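Local coordinates for cytolethal distending toxin protein C (Haemophilus ducreyi, PDB 1SR4) that forms one of the three chains of a bacterial genotoxin, the cytolethal distending toxin, and probably serves as a lectin-like, carbohydrate-binding subunit, at residues 115-119 with 141-145; 76-80 with 92-96. All coordinates share one frame; numbering follows the deposited sequence.

Contact 1 (115-119 with 141-145); sequences CITSH and AYQWG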
ATOM      1  N   CYS C 115     -23.879  -6.330   8.108  1.00 12.93           N
ATOM      2  CA  CYS C 115     -22.487  -6.032   8.473  1.00 12.91           C
ATOM      3  C   CYS C 115     -21.944  -6.989   9.536  1.00 13.55           C
ATOM      4  O   CYS C 115     -22.654  -7.374  10.457  1.00 13.27           O
ATOM      5  CB  CYS C 115     -22.374  -4.611   9.046  1.00 15.35           C
ATOM      6  SG  CYS C 115     -22.630  -3.196   7.925  1.00 21.48           S
ATOM      7  N   ILE C 116     -20.672  -7.358   9.423  1.00 12.29           N
ATOM      8  CA  ILE C 116     -20.051  -8.222  10.416  1.00 11.12           C
ATOM      9  C   ILE C 116     -19.537  -7.298  11.511  1.00 11.85           C
ATOM     10  O   ILE C 116     -18.811  -6.345  11.236  1.00 11.61           O
ATOM     11  CB  ILE C 116     -18.837  -8.990   9.830  1.00 12.80           C
ATOM     12  CG1 ILE C 116     -19.309  -9.931   8.722  1.00 12.62           C
ATOM     13  CG2 ILE C 116     -18.105  -9.749  10.949  1.00 10.24           C
ATOM     14  CD1 ILE C 116     -18.188 -10.808   8.146  1.00 14.49           C
ATOM     15  N   THR C 117     -19.900  -7.576  12.753  1.00 12.14           N
ATOM     16  CA  THR C 117     -19.459  -6.731  13.862  1.00 12.17           C
ATOM     17  C   THR C 117     -18.894  -7.582  14.994  1.00 11.52           C
ATOM     18  O   THR C 117     -19.146  -8.790  15.067  1.00 11.03           O
ATOM     19  CB  THR C 117     -20.632  -5.911  14.457  1.00 13.60           C
ATOM     20  OG1 THR C 117     -21.620  -6.812  14.980  1.00 14.62           O
ATOM     21  CG2 THR C 117     -21.262  -5.021  13.404  1.00 10.83           C
ATOM     22  N   SER C 118     -18.105  -6.949  15.854  1.00 10.29           N
ATOM     23  CA  SER C 118     -17.552  -7.620  17.023  1.00 10.44           C
ATOM     24  C   SER C 118     -17.466  -6.553  18.115  1.00 12.33           C
ATOM     25  O   SER C 118     -16.616  -5.669  18.047  1.00 13.16           O
ATOM     26  CB  SER C 118     -16.167  -8.183  16.736  1.00  9.17           C
ATOM     27  OG  SER C 118     -15.687  -8.884  17.871  1.00  9.46           O
ATOM     28  N   HIS C 119     -18.345  -6.646  19.108  1.00 12.13           N
ATOM     29  CA  HIS C 119     -18.405  -5.678  20.212  1.00 14.51           C
ATOM     30  C   HIS C 119     -17.688  -6.110  21.477  1.00 14.58           C
ATOM     31  O   HIS C 119     -17.641  -5.359  22.455  1.00 15.77           O
ATOM     32  CB  HIS C 119     -19.867  -5.414  20.602  1.00 15.78           C
ATOM     33  CG  HIS C 119     -20.632  -4.603  19.607  1.00 15.45           C
ATOM     34  ND1 HIS C 119     -21.286  -5.164  18.529  1.00 17.85           N
ATOM     35  CD2 HIS C 119     -20.858  -3.271  19.533  1.00 15.92           C
ATOM     36  CE1 HIS C 119     -21.884  -4.209  17.837  1.00 15.10           C
ATOM     37  NE2 HIS C 119     -21.640  -3.052  18.424  1.00 16.85           N
ATOM     38  N   ALA C 141     -16.384  -1.364  16.459  1.00  9.18           N
ATOM     39  CA  ALA C 141     -17.087  -2.650  16.466  1.00  9.44           C
ATOM     40  C   ALA C 141     -17.407  -3.133  15.047  1.00  9.36           C
ATOM     41  O   ALA C 141     -17.534  -4.331  14.806  1.00 10.32           O
ATOM     42  CB  ALA C 141     -18.387  -2.541  17.310  1.00  8.33           C
ATOM     43  N   TYR C 142     -17.509  -2.189  14.111  1.00  9.56           N
ATOM     44  CA  TYR C 142     -17.819  -2.481  12.711  1.00  9.81           C
ATOM     45  C   TYR C 142     -16.589  -2.548  11.833  1.00 10.49           C
ATOM     46  O   TYR C 142     -16.699  -2.864  10.656  1.00  9.40           O
ATOM     47  CB  TYR C 142     -18.691  -1.366  12.123  1.00 12.60           C
ATOM     48  CG  TYR C 142     -20.075  -1.294  12.683  1.00 11.32           C
ATOM     49  CD1 TYR C 142     -21.154  -1.795  11.967  1.00 14.34           C
ATOM     50  CD2 TYR C 142     -20.299  -0.766  13.944  1.00 11.83           C
ATOM     51  CE1 TYR C 142     -22.440  -1.778  12.496  1.00 14.59           C
ATOM     52  CE2 TYR C 142     -21.575  -0.738  14.490  1.00 16.26           C
ATOM     53  CZ  TYR C 142     -22.639  -1.247  13.759  1.00 17.44           C
ATOM     54  OH  TYR C 142     -23.900  -1.222  14.291  1.00 19.37           O
ATOM     55  N   GLN C 143     -15.432  -2.231  12.409  1.00  9.04           N
ATOM     56  CA  GLN C 143     -14.184  -2.149  11.667  1.00  8.67           C
ATOM     57  C   GLN C 143     -13.272  -3.346  11.736  1.00  8.03           C
ATOM     58  O   GLN C 143     -13.081  -3.933  12.793  1.00  7.79           O
ATOM     59  CB  GLN C 143     -13.416  -0.921  12.136  1.00  8.30           C
ATOM     60  CG  GLN C 143     -14.195   0.399  12.026  1.00  6.26           C
ATOM     61  CD  GLN C 143     -13.337   1.560  12.466  1.00  6.53           C
ATOM     62  OE1 GLN C 143     -12.131   1.577  12.205  1.00  7.26           O
ATOM     63  NE2 GLN C 143     -13.944   2.547  13.120  1.00  7.41           N
ATOM     64  N   TRP C 144     -12.669  -3.654  10.596  1.00  8.77           N
ATOM     65  CA  TRP C 144     -11.775  -4.786  10.453  1.00  9.12           C
ATOM     66  C   TRP C 144     -10.437  -4.421   9.823  1.00  9.26           C
ATOM     67  O   TRP C 144     -10.365  -3.579   8.925  1.00 10.29           O
ATOM     68  CB  TRP C 144     -12.472  -5.839   9.592  1.00  8.24           C
ATOM     69  CG  TRP C 144     -13.716  -6.308  10.272  1.00 10.49           C
ATOM     70  CD1 TRP C 144     -14.956  -5.736  10.219  1.00 10.27           C
ATOM     71  CD2 TRP C 144     -13.790  -7.343  11.249  1.00  9.38           C
ATOM     72  NE1 TRP C 144     -15.798  -6.351  11.123  1.00 10.51           N
ATOM     73  CE2 TRP C 144     -15.106  -7.339  11.768  1.00 10.66           C
ATOM     74  CE3 TRP C 144     -12.865  -8.271  11.744  1.00 10.47           C
ATOM     75  CZ2 TRP C 144     -15.522  -8.234  12.766  1.00  9.58           C
ATOM     76  CZ3 TRP C 144     -13.274  -9.157  12.737  1.00 13.39           C
ATOM     77  CH2 TRP C 144     -14.591  -9.131  13.237  1.00 12.22           C
ATOM     78  N   GLY C 145      -9.377  -5.066  10.290  1.00  8.02           N
ATOM     79  CA  GLY C 145      -8.072  -4.821   9.705  1.00  9.10           C
ATOM     80  C   GLY C 145      -7.696  -6.028   8.863  1.00 10.31           C
ATOM     81  O   GLY C 145      -7.806  -7.160   9.331  1.00 10.80           O
TER
HETATM   82  O   HOH W   1     -18.429  -4.452   9.269  1.00  8.99           O

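Contact 2 (76-80 with 92-96); sequences CFAFL and HTVFN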
ATOM      1  N   CYS C  76     -13.962 -22.040   3.382  1.00 16.47           N
ATOM      2  CA  CYS C  76     -14.004 -20.588   3.487  1.00 15.34           C
ATOM      3  C   CYS C  76     -14.753 -20.122   4.730  1.00 13.88           C
ATOM      4  O   CYS C  76     -15.690 -20.782   5.194  1.00 13.30           O
ATOM      5  CB  CYS C  76     -14.679 -20.006   2.235  1.00 15.23           C
ATOM      6  SG  CYS C  76     -13.676 -19.981   0.703  1.00 16.28           S
ATOM      7  N   PHE C  77     -14.333 -18.983   5.271  1.00 11.18           N
ATOM      8  CA  PHE C  77     -14.977 -18.425   6.445  1.00 12.14           C
ATOM      9  C   PHE C  77     -16.491 -18.311   6.236  1.00 12.00           C
ATOM     10  O   PHE C  77     -16.948 -17.925   5.160  1.00 11.08           O
ATOM     11  CB  PHE C  77     -14.409 -17.033   6.745  1.00 12.57           C
ATOM     12  CG  PHE C  77     -15.203 -16.274   7.758  1.00 14.01           C
ATOM     13  CD1 PHE C  77     -15.029 -16.516   9.115  1.00 13.93           C
ATOM     14  CD2 PHE C  77     -16.183 -15.373   7.354  1.00 14.20           C
ATOM     15  CE1 PHE C  77     -15.827 -15.872  10.063  1.00 16.64           C
ATOM     16  CE2 PHE C  77     -16.994 -14.719   8.292  1.00 15.61           C
ATOM     17  CZ  PHE C  77     -16.816 -14.970   9.648  1.00 16.18           C
ATOM     18  N   ALA C  78     -17.262 -18.635   7.269  1.00 13.02           N
ATOM     19  CA  ALA C  78     -18.721 -18.534   7.191  1.00 14.26           C
ATOM     20  C   ALA C  78     -19.344 -18.584   8.590  1.00 14.77           C
ATOM     21  O   ALA C  78     -18.712 -19.052   9.534  1.00 14.69           O
ATOM     22  CB  ALA C  78     -19.281 -19.673   6.322  1.00 14.61           C
ATOM     23  N   PHE C  79     -20.563 -18.068   8.730  1.00 15.89           N
ATOM     24  CA  PHE C  79     -21.270 -18.113  10.012  1.00 17.59           C
ATOM     25  C   PHE C  79     -22.031 -19.445  10.047  1.00 19.97           C
ATOM     26  O   PHE C  79     -23.254 -19.490  10.143  1.00 22.07           O
ATOM     27  CB  PHE C  79     -22.248 -16.939  10.128  1.00 17.81           C
ATOM     28  CG  PHE C  79     -21.573 -15.613  10.382  1.00 17.70           C
ATOM     29  CD1 PHE C  79     -21.355 -15.164  11.686  1.00 18.01           C
ATOM     30  CD2 PHE C  79     -21.096 -14.850   9.316  1.00 15.63           C
ATOM     31  CE1 PHE C  79     -20.664 -13.972  11.930  1.00 19.29           C
ATOM     32  CE2 PHE C  79     -20.402 -13.660   9.540  1.00 16.02           C
ATOM     33  CZ  PHE C  79     -20.183 -13.218  10.850  1.00 17.11           C
ATOM     34  N   LEU C  80     -21.284 -20.530   9.935  1.00 21.14           N
ATOM     35  CA  LEU C  80     -21.843 -21.871   9.946  1.00 22.01           C
ATOM     36  C   LEU C  80     -20.865 -22.793  10.652  1.00 23.59           C
ATOM     37  O   LEU C  80     -19.651 -22.533  10.669  1.00 22.14           O
ATOM     38  CB  LEU C  80     -22.036 -22.392   8.523  1.00 20.63           C
ATOM     39  CG  LEU C  80     -23.184 -21.917   7.649  1.00 22.61           C
ATOM     40  CD1 LEU C  80     -22.995 -22.504   6.269  1.00 22.49           C
ATOM     41  CD2 LEU C  80     -24.530 -22.344   8.253  1.00 22.10           C
ATOM     42  N   HIS C  92     -23.137 -18.288   1.828  1.00 17.53           N
ATOM     43  CA  HIS C  92     -22.577 -18.159   3.174  1.00 17.32           C
ATOM     44  C   HIS C  92     -21.106 -17.800   3.211  1.00 14.87           C
ATOM     45  O   HIS C  92     -20.583 -17.501   4.275  1.00 13.83           O
ATOM     46  CB  HIS C  92     -22.757 -19.457   3.953  1.00 20.54           C
ATOM     47  CG  HIS C  92     -24.189 -19.804   4.222  1.00 26.06           C
ATOM     48  ND1 HIS C  92     -24.949 -19.146   5.167  1.00 27.48           N
ATOM     49  CD2 HIS C  92     -25.011 -20.706   3.637  1.00 26.84           C
ATOM     50  CE1 HIS C  92     -26.181 -19.626   5.147  1.00 29.14           C
ATOM     51  NE2 HIS C  92     -26.246 -20.572   4.226  1.00 30.24           N
ATOM     52  N   THR C  93     -20.435 -17.816   2.068  1.00 13.36           N
ATOM     53  CA  THR C  93     -18.999 -17.556   2.074  1.00 12.46           C
ATOM     54  C   THR C  93     -18.531 -16.307   1.367  1.00 13.66           C
ATOM     55  O   THR C  93     -17.375 -15.909   1.538  1.00 13.38           O
ATOM     56  CB  THR C  93     -18.234 -18.741   1.469  1.00 11.61           C
ATOM     57  OG1 THR C  93     -18.628 -18.916   0.106  1.00 11.15           O
ATOM     58  CG2 THR C  93     -18.560 -20.024   2.239  1.00 14.90           C
ATOM     59  N   VAL C  94     -19.403 -15.685   0.577  1.00 12.23           N
ATOM     60  CA  VAL C  94     -19.000 -14.482  -0.136  1.00 12.75           C
ATOM     61  C   VAL C  94     -19.299 -13.243   0.698  1.00 13.32           C
ATOM     62  O   VAL C  94     -20.443 -13.000   1.107  1.00 12.86           O
ATOM     63  CB  VAL C  94     -19.687 -14.373  -1.501  1.00 12.30           C
ATOM     64  CG1 VAL C  94     -19.309 -13.043  -2.186  1.00 11.24           C
ATOM     65  CG2 VAL C  94     -19.253 -15.559  -2.388  1.00 11.51           C
ATOM     66  N   PHE C  95     -18.250 -12.478   0.969  1.00 11.04           N
ATOM     67  CA  PHE C  95     -18.393 -11.264   1.758  1.00 11.62           C
ATOM     68  C   PHE C  95     -18.032 -10.053   0.919  1.00 10.09           C
ATOM     69  O   PHE C  95     -17.584 -10.191  -0.216  1.00 10.12           O
ATOM     70  CB  PHE C  95     -17.585 -11.378   3.052  1.00  8.92           C
ATOM     71  CG  PHE C  95     -18.193 -12.351   4.020  1.00 12.50           C
ATOM     72  CD1 PHE C  95     -19.220 -11.950   4.883  1.00 11.61           C
ATOM     73  CD2 PHE C  95     -17.842 -13.696   3.981  1.00 13.33           C
ATOM     74  CE1 PHE C  95     -19.893 -12.873   5.684  1.00 14.07           C
ATOM     75  CE2 PHE C  95     -18.511 -14.635   4.780  1.00 14.94           C
ATOM     76  CZ  PHE C  95     -19.545 -14.216   5.634  1.00 13.70           C
ATOM     77  N   ASN C  96     -18.203  -8.873   1.495  1.00 10.85           N
ATOM     78  CA  ASN C  96     -18.058  -7.633   0.748  1.00  9.61           C
ATOM     79  C   ASN C  96     -17.223  -6.569   1.472  1.00  9.18           C
ATOM     80  O   ASN C  96     -17.655  -6.037   2.487  1.00  8.39           O
ATOM     81  CB  ASN C  96     -19.502  -7.167   0.502  1.00  9.67           C
ATOM     82  CG  ASN C  96     -19.617  -5.906  -0.315  1.00 10.38           C
ATOM     83  OD1 ASN C  96     -18.660  -5.445  -0.931  1.00 12.10           O
ATOM     84  ND2 ASN C  96     -20.821  -5.345  -0.337  1.00 10.89           N
TER
HETATM   85  O   HOH W   2     -15.382 -16.531   3.162  1.00 10.14           O
HETATM   86  O   HOH W   3     -21.911 -17.119   6.538  1.00 20.99           O

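Contact 1 (115-119 with 141-145)
Two hydrogen bonds tie 115-119 to 141-145, and each uses a backbone carbonyl. Ser118 N donates to Ala141 O at 2.9 Å, in the carbonyl plane and nearly straight at 161°. The indole of Trp144 reaches across with NE1 to Ile116 O, 3.0 Å away; the oxygen lies near the ring plane, whereas the donor stands well above the carbonyl plane. A water lies within hydrogen-bonding distance of both that oxygen and Tyr142 O, with more acceptors around it than protons, so this second grip on Ile116 O may be partial. Tryptophan suits this buried place because it supplies one donor and much apolar surface: its CZ2 meets Ile116 CG2 at 3.5 Å, the two side chains crossing roughly at right angles. Thr117 CG2, anti to its own carbonyl carbon, sits over one face of the Tyr142 ring in a CH-pi contact, leaving OG1 for Glu127; Ser118 OG goes to Asp123 O. Small enough to lie against an imidazole face, the Ala141 methyl is 3.6 Å from the His119 ring centroid. An indole and an amide thus satisfy two carbonyls of this beta-trefoil domain, whereas buried Ser118 O receives only a CA-H...O contact from Ala141 CA (3.4 Å), a weak substitute.

Contact 2 (76-80 with 92-96)
No direct hydrogen bond joins 76-80 to 92-96; two waters make the polar link instead, within a domain of the ricin-like beta-trefoil family. One donates to both Phe77 O and Thr93 O, uniting two carbonyls that could not bond each other. The other accepts from Phe79 N at 2.7 Å and donates to His92 O, so that an amide and a carbonyl are bridged where the chain leaves strand 75-77 and helix 90-93 ends. Phe79 is the centre of an inverse gamma turn, closed by a weak bond from Leu80 N to Ala78 O.

Three phenylalanines form the apolar part. Phe77 has CG anti to its backbone N (chi1 168°), which brings the ring against Phe95; Phe77 CD2 comes within 3.5 Å of Phe95 CE2, and the planes meet obliquely at 54°. Phe79 adds its CE2 edge, 4.0 Å from Phe95 CE1. Phenylalanine is apt at the buried positions 77 and 95, being broad and apolar with no polar group to satisfy.

The rest of the contact is made by smaller side chains and by a Leu80-His92 pair. Cys76, in a disulfide with Cys87, rests CB against Thr93, whose OG1 is hydrogen-bonded to Gln67 NE2 and Asp89 O. Ala78 is compact enough for its methyl to lie 3.3 Å from His92 O. His92 is exposed, and its imidazole offers a flat surface to a leucine branch: Leu80 CD1 sits over one ring face, 3.9 Å from the centroid and 3.6 Å from His92 CG.

In the fold
Along the chain, contact 2 is complete before contact 1 opens, and their centres lie 15 Å apart within the single cytolethal distending toxin A/C domain. Both reach the six-stranded antiparallel sheet, through strand 95-99 in contact 2 and strand 144-147 in contact 1, while each also uses a strand of a separate two-stranded hairpin, 75-77 or 115-117. The two meet through Ile116, whose CD1 packs 3.6 Å from Phe95 CD1 and also touches the Phe77 and Phe79 rings. One isoleucine thus belongs to both: CG2 faces contact 1 and CD1 faces contact 2, so that their apolar packing joins at one side chain, where hairpin 115-117/125-127 meets the six-stranded sheet of the beta-trefoil.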